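Local structure of peptidase M3B, oligoendopeptidase F (Enterococcus faecium, 2QR4) at residues A195-L200 against H280-Y285. The protein probably hydrolyses short peptides as a zinc-dependent oligoendopeptidase F of the M3 metallopeptidase family. Numbering follows the deposited sequence.
Sequences AAFKGL and HMYDLY
F197 lays one face of its ring against the edge of Y282, whose CD2 comes to 3.6 Å from F197 CD2. Centroids 5.5 Å apart and planes at 60° define an offset edge-to-face pair. The F197 ring leaves its helix and reaches the loop because chi1 of 177° sets CG opposite the backbone N. There the CB of selenomethionine M281 sits obliquely to the ring, 3.8 Å from F197 CE1, while the rest of the M281 chain bends away toward helix 461-476. The contact thus packs one helix of the largely helical M3 peptidase fold, 190-206, against a 3-10 turn in the loop that follows helix 260-274. Within the turn, H280 CB lies 3.5 Å above the Y282 ring plane, over its centre, and Y282 OH lies 3.3 Å above the H280 ring plane, over its centre. H280 N donates to D283 OD2 (3.1 Å, 162° at the hydrogen), on the anti side and tilted out of the carboxylate plane. No hydrogen bond joins the two segments; earlier residues of helix 190-206 do reach the loop: R190 and R193 form salt bridges with the D283 carboxylate, and R193 NE also bonds Y282 O.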
loop_
_atom_site.group_PDB
_atom_site.type_symbol
_atom_site.label_atom_id
_atom_site.label_comp_id
_atom_site.label_asym_id
_atom_site.label_seq_id
_atom_site.Cartn_x
_atom_site.Cartn_y
_atom_site.Cartn_z
ATOM N N ALA A 195 1.731 28.618 15.387
ATOM C CA ALA A 195 2.029 28.635 13.962
ATOM C C ALA A 195 2.641 27.307 13.486
ATOM O O ALA A 195 2.338 26.852 12.391
ATOM C CB ALA A 195 2.933 29.815 13.633
ATOM N N ALA A 196 3.493 26.696 14.313
ATOM C CA ALA A 196 4.103 25.395 13.998
ATOM C C ALA A 196 3.056 24.319 13.951
ATOM O O ALA A 196 3.046 23.488 13.047
ATOM C CB ALA A 196 5.178 25.010 15.035
ATOM N N PHE A 197 2.175 24.341 14.941
ATOM C CA PHE A 197 1.107 23.363 15.069
ATOM C C PHE A 197 0.197 23.429 13.844
ATOM O O PHE A 197 -0.041 22.409 13.202
ATOM C CB PHE A 197 0.344 23.645 16.369
ATOM C CG PHE A 197 -0.841 22.765 16.606
ATOM C CD1 PHE A 197 -0.697 21.528 17.213
ATOM C CD2 PHE A 197 -2.115 23.199 16.272
ATOM C CE1 PHE A 197 -1.799 20.724 17.459
ATOM C CE2 PHE A 197 -3.221 22.398 16.505
ATOM C CZ PHE A 197 -3.063 21.157 17.102
ATOM N N LYS A 198 -0.276 24.627 13.502
ATOM C CA LYS A 198 -1.161 24.829 12.332
ATOM C C LYS A 198 -0.499 24.576 10.983
ATOM O O LYS A 198 -1.137 24.071 10.050
ATOM C CB LYS A 198 -1.779 26.234 12.345
ATOM C CG LYS A 198 -3.001 26.299 13.236
ATOM C CD LYS A 198 -3.382 27.696 13.685
ATOM C CE LYS A 198 -4.495 27.568 14.708
ATOM N NZ LYS A 198 -4.882 28.887 15.253
ATOM N N GLY A 199 0.781 24.920 10.883
ATOM C CA GLY A 199 1.547 24.625 9.677
ATOM C C GLY A 199 1.640 23.124 9.439
ATOM O O GLY A 199 1.371 22.642 8.334
ATOM N N LEU A 200 2.003 22.380 10.484
ATOM C CA LEU A 200 2.253 20.949 10.341
ATOM C C LEU A 200 0.956 20.259 9.998
ATOM O O LEU A 200 0.898 19.441 9.084
ATOM C CB LEU A 200 2.845 20.351 11.620
ATOM C CG LEU A 200 3.109 18.838 11.604
ATOM C CD1 LEU A 200 4.557 18.503 11.266
ATOM C CD2 LEU A 200 2.745 18.220 12.932
ATOM N N HIS A 280 -4.936 25.072 24.478
ATOM C CA HIS A 280 -5.061 24.322 23.230
ATOM C C HIS A 280 -4.029 23.193 23.183
ATOM O O HIS A 280 -3.051 23.198 23.942
ATOM C CB HIS A 280 -4.828 25.235 22.019
ATOM C CG HIS A 280 -5.777 26.386 21.913
ATOM N ND1 HIS A 280 -6.831 26.402 21.025
ATOM C CD2 HIS A 280 -5.814 27.575 22.564
ATOM C CE1 HIS A 280 -7.485 27.545 21.141
ATOM N NE2 HIS A 280 -6.891 28.273 22.071
HETATM N N MSE A 281 -4.230 22.246 22.267
HETATM C CA MSE A 281 -3.241 21.200 22.037
HETATM C C MSE A 281 -1.837 21.786 21.920
HETATM O O MSE A 281 -0.878 21.238 22.468
HETATM C CB MSE A 281 -3.604 20.345 20.809
HETATM C CG MSE A 281 -4.910 19.525 20.964
HETATM SE SE MSE A 281 -5.016 18.481 22.654
HETATM C CE MSE A 281 -3.452 17.320 22.445
ATOM N N TYR A 282 -1.705 22.928 21.253
ATOM C CA TYR A 282 -0.363 23.485 21.048
ATOM C C TYR A 282 0.209 24.173 22.286
ATOM O O TYR A 282 1.249 24.838 22.216
ATOM C CB TYR A 282 -0.328 24.419 19.836
ATOM C CG TYR A 282 -1.351 25.533 19.849
ATOM C CD1 TYR A 282 -1.199 26.645 20.679
ATOM C CD2 TYR A 282 -2.458 25.489 19.011
ATOM C CE1 TYR A 282 -2.143 27.686 20.671
ATOM C CE2 TYR A 282 -3.402 26.519 18.993
ATOM C CZ TYR A 282 -3.242 27.610 19.822
ATOM O OH TYR A 282 -4.193 28.611 19.802
ATOM N N ASP A 283 -0.468 24.013 23.423
ATOM C CA ASP A 283 0.055 24.530 24.695
ATOM C C ASP A 283 0.502 23.444 25.675
ATOM O O ASP A 283 0.903 23.765 26.793
ATOM C CB ASP A 283 -1.000 25.389 25.404
ATOM C CG ASP A 283 -1.342 26.648 24.642
ATOM O OD1 ASP A 283 -0.413 27.279 24.078
ATOM O OD2 ASP A 283 -2.545 27.002 24.616
ATOM N N LEU A 284 0.417 22.171 25.289
ATOM C CA LEU A 284 0.601 21.091 26.274
ATOM C C LEU A 284 2.039 20.614 26.447
ATOM O O LEU A 284 2.320 19.830 27.353
ATOM C CB LEU A 284 -0.295 19.881 25.961
ATOM C CG LEU A 284 -1.797 20.113 25.777
ATOM C CD1 LEU A 284 -2.542 18.796 25.787
ATOM C CD2 LEU A 284 -2.360 21.035 26.833
ATOM N N TYR A 285 2.952 21.073 25.597
ATOM C CA TYR A 285 4.320 20.533 25.627
ATOM C C TYR A 285 5.346 21.567 26.011
ATOM O O TYR A 285 6.534 21.287 26.012
ATOM C CB TYR A 285 4.679 19.894 24.279
ATOM C CG TYR A 285 3.648 18.888 23.839
ATOM C CD1 TYR A 285 2.550 19.276 23.077
ATOM C CD2 TYR A 285 3.755 17.547 24.201
ATOM C CE1 TYR A 285 1.592 18.353 22.671
ATOM C CE2 TYR A 285 2.802 16.616 23.807
ATOM C CZ TYR A 285 1.727 17.023 23.044
ATOM O OH TYR A 285 0.780 16.104 22.658
#